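PDB 4WI0: cellulosomal scaffoldin, which probably helps degrade cellulose as an endoglucanase-bearing scaffoldin, and binds a type II cohesin through the C-terminal X-module and dockerin in this chain. Local coordinates for residues 7-12 / 86-91. The protein carries 1 engineered substitution. Numbering follows the deposited sequence.
Sequences YINPDF and PILMWA
A parallel strand pair at the dockerin-facing end of the X-module joins I8, N9 and P10 to I87, L88 and M89. Four backbone hydrogen bonds join the strands and the residue beyond: I87 N to Y7 O, N9 N to I87 O (2.9 Å, 169° at the hydrogen), M89 N to N9 O, and D11 N to M89 O. On one face the CG2 branch of I8, anti to its own N, reaches M89 CG at 3.5 Å, while the other branch ends with CD1 against I87 CB at 4.0 Å. M89 then bends at chi2 and chi3, carrying its end away from segment 7-12. On the other face the amide of N9 meets the CB-CG side of P86, OD1 3.4 Å from CG of that proline; ND2 donates to I8 O at 2.9 Å from above the carbonyl plane, which helps set the amide's rotation. L88 CD2 packs on N9 CB at 3.8 Å. Strand 2-10 is the middle of a three-stranded mixed sheet, with 44-50 antiparallel on its other flank, in a domain related by sequence to the transthyretin-like beta-sandwiches. Beyond the strands, D11 centres an inverse gamma turn; its carboxylate runs beside the W90 indole, planes 46° apart, and OD2 is hydrogen-bonded to H148, whose ring stacks on W90. A water joins D11 O to A91 N. The methyl of A91 sits at the edge of the F12 ring, 4.1 Å from CE2, and both side chains touch I144 of dockerin helix 139-146, F12 also lying near the calcium ligand N132.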
loop_
_atom_site.group_PDB
_atom_site.type_symbol
_atom_site.label_atom_id
_atom_site.label_comp_id
_atom_site.label_asym_id
_atom_site.label_seq_id
_atom_site.Cartn_x
_atom_site.Cartn_y
_atom_site.Cartn_z
ATOM N N TYR B 7 -13.598 -2.777 22.148
ATOM C CA TYR B 7 -13.364 -2.104 20.872
ATOM C C TYR B 7 -12.376 -2.874 19.996
ATOM O O TYR B 7 -11.336 -3.310 20.474
ATOM C CB TYR B 7 -12.825 -0.694 21.126
ATOM C CG TYR B 7 -13.870 0.239 21.666
ATOM C CD1 TYR B 7 -14.144 0.295 23.030
ATOM C CD2 TYR B 7 -14.611 1.052 20.812
ATOM C CE1 TYR B 7 -15.116 1.151 23.530
ATOM C CE2 TYR B 7 -15.584 1.907 21.305
ATOM C CZ TYR B 7 -15.829 1.951 22.663
ATOM O OH TYR B 7 -16.801 2.799 23.155
ATOM N N ILE B 8 -12.733 -3.046 18.725
ATOM C CA ILE B 8 -11.856 -3.627 17.709
ATOM C C ILE B 8 -11.534 -2.516 16.697
ATOM O O ILE B 8 -12.435 -1.786 16.290
ATOM C CB ILE B 8 -12.544 -4.796 16.940
ATOM C CG1 ILE B 8 -13.222 -5.813 17.881
ATOM C CG2 ILE B 8 -11.558 -5.480 16.003
ATOM C CD1 ILE B 8 -12.294 -6.654 18.726
ATOM N N ASN B 9 -10.261 -2.391 16.310
ATOM C CA ASN B 9 -9.816 -1.479 15.250
ATOM C C ASN B 9 -8.926 -2.244 14.259
ATOM O O ASN B 9 -8.154 -3.102 14.670
ATOM C CB ASN B 9 -8.940 -0.359 15.834
ATOM C CG ASN B 9 -9.714 0.842 16.369
ATOM O OD1 ASN B 9 -9.086 1.848 16.691
ATOM N ND2 ASN B 9 -11.037 0.757 16.499
ATOM N N PRO B 10 -8.999 -1.912 12.958
ATOM C CA PRO B 10 -8.015 -2.505 12.035
ATOM C C PRO B 10 -6.641 -1.879 12.256
ATOM O O PRO B 10 -6.567 -0.707 12.659
ATOM C CB PRO B 10 -8.565 -2.135 10.657
ATOM C CG PRO B 10 -9.338 -0.886 10.890
ATOM C CD PRO B 10 -9.923 -0.994 12.268
ATOM N N ASP B 11 -5.567 -2.637 12.018
ATOM C CA ASP B 11 -4.211 -2.107 12.184
ATOM C C ASP B 11 -3.718 -1.344 10.936
ATOM O O ASP B 11 -2.803 -1.784 10.230
ATOM C CB ASP B 11 -3.222 -3.221 12.576
ATOM C CG ASP B 11 -1.850 -2.683 12.927
ATOM O OD1 ASP B 11 -1.725 -1.470 13.194
ATOM O OD2 ASP B 11 -0.885 -3.464 12.932
ATOM N N PHE B 12 -4.340 -0.196 10.681
ATOM C CA PHE B 12 -3.867 0.764 9.679
ATOM C C PHE B 12 -4.575 2.103 9.894
ATOM O O PHE B 12 -5.655 2.163 10.504
ATOM C CB PHE B 12 -4.048 0.261 8.225
ATOM C CG PHE B 12 -5.471 -0.105 7.853
ATOM C CD1 PHE B 12 -6.418 0.878 7.569
ATOM C CD2 PHE B 12 -5.848 -1.431 7.734
ATOM C CE1 PHE B 12 -7.711 0.537 7.220
ATOM C CE2 PHE B 12 -7.139 -1.776 7.378
ATOM C CZ PHE B 12 -8.074 -0.796 7.124
ATOM N N PRO B 86 -7.654 -0.214 21.690
ATOM C CA PRO B 86 -8.477 -1.288 21.147
ATOM C C PRO B 86 -7.678 -2.552 20.871
ATOM O O PRO B 86 -6.452 -2.524 20.880
ATOM C CB PRO B 86 -8.953 -0.724 19.810
ATOM C CG PRO B 86 -7.869 0.209 19.410
ATOM C CD PRO B 86 -7.398 0.836 20.689
ATOM N N ILE B 87 -8.392 -3.633 20.605
ATOM C CA ILE B 87 -7.793 -4.845 20.043
ATOM C C ILE B 87 -7.597 -4.590 18.545
ATOM O O ILE B 87 -8.532 -4.197 17.840
ATOM C CB ILE B 87 -8.694 -6.065 20.285
ATOM C CG1 ILE B 87 -8.810 -6.329 21.785
ATOM C CG2 ILE B 87 -8.172 -7.301 19.566
ATOM C CD1 ILE B 87 -10.033 -7.142 22.154
ATOM N N LEU B 88 -6.372 -4.784 18.074
ATOM C CA LEU B 88 -6.063 -4.591 16.673
ATOM C C LEU B 88 -6.244 -5.885 15.886
ATOM O O LEU B 88 -5.956 -6.965 16.393
ATOM C CB LEU B 88 -4.647 -4.043 16.523
ATOM C CG LEU B 88 -4.453 -2.648 17.135
ATOM C CD1 LEU B 88 -3.082 -2.103 16.788
ATOM C CD2 LEU B 88 -5.529 -1.675 16.690
ATOM N N MET B 89 -6.770 -5.753 14.665
ATOM C CA MET B 89 -6.913 -6.865 13.718
ATOM C C MET B 89 -6.102 -6.582 12.444
ATOM O O MET B 89 -6.120 -5.452 11.922
ATOM C CB MET B 89 -8.382 -7.079 13.359
ATOM C CG MET B 89 -9.226 -7.636 14.501
ATOM S SD MET B 89 -8.784 -9.340 14.912
ATOM C CE MET B 89 -9.443 -10.157 13.466
ATOM N N TRP B 90 -5.394 -7.602 11.948
ATOM C CA TRP B 90 -4.486 -7.418 10.795
ATOM C C TRP B 90 -5.144 -7.790 9.468
ATOM O O TRP B 90 -5.480 -8.964 9.227
ATOM C CB TRP B 90 -3.200 -8.234 10.967
ATOM C CG TRP B 90 -2.475 -7.989 12.267
ATOM C CD1 TRP B 90 -2.633 -6.927 13.113
ATOM C CD2 TRP B 90 -1.461 -8.816 12.846
ATOM N NE1 TRP B 90 -1.786 -7.051 14.184
ATOM C CE2 TRP B 90 -1.056 -8.202 14.045
ATOM C CE3 TRP B 90 -0.859 -10.022 12.466
ATOM C CZ2 TRP B 90 -0.074 -8.748 14.871
ATOM C CZ3 TRP B 90 0.117 -10.567 13.285
ATOM C CH2 TRP B 90 0.500 -9.931 14.473
ATOM N N ALA B 91 -5.341 -6.792 8.612
ATOM C CA ALA B 91 -5.889 -7.011 7.280
ATOM C C ALA B 91 -4.878 -7.728 6.387
ATOM O O ALA B 91 -3.672 -7.588 6.565
ATOM C CB ALA B 91 -6.266 -5.684 6.640
HETATM O O HOH W 1 -3.433 -4.307 9.257
#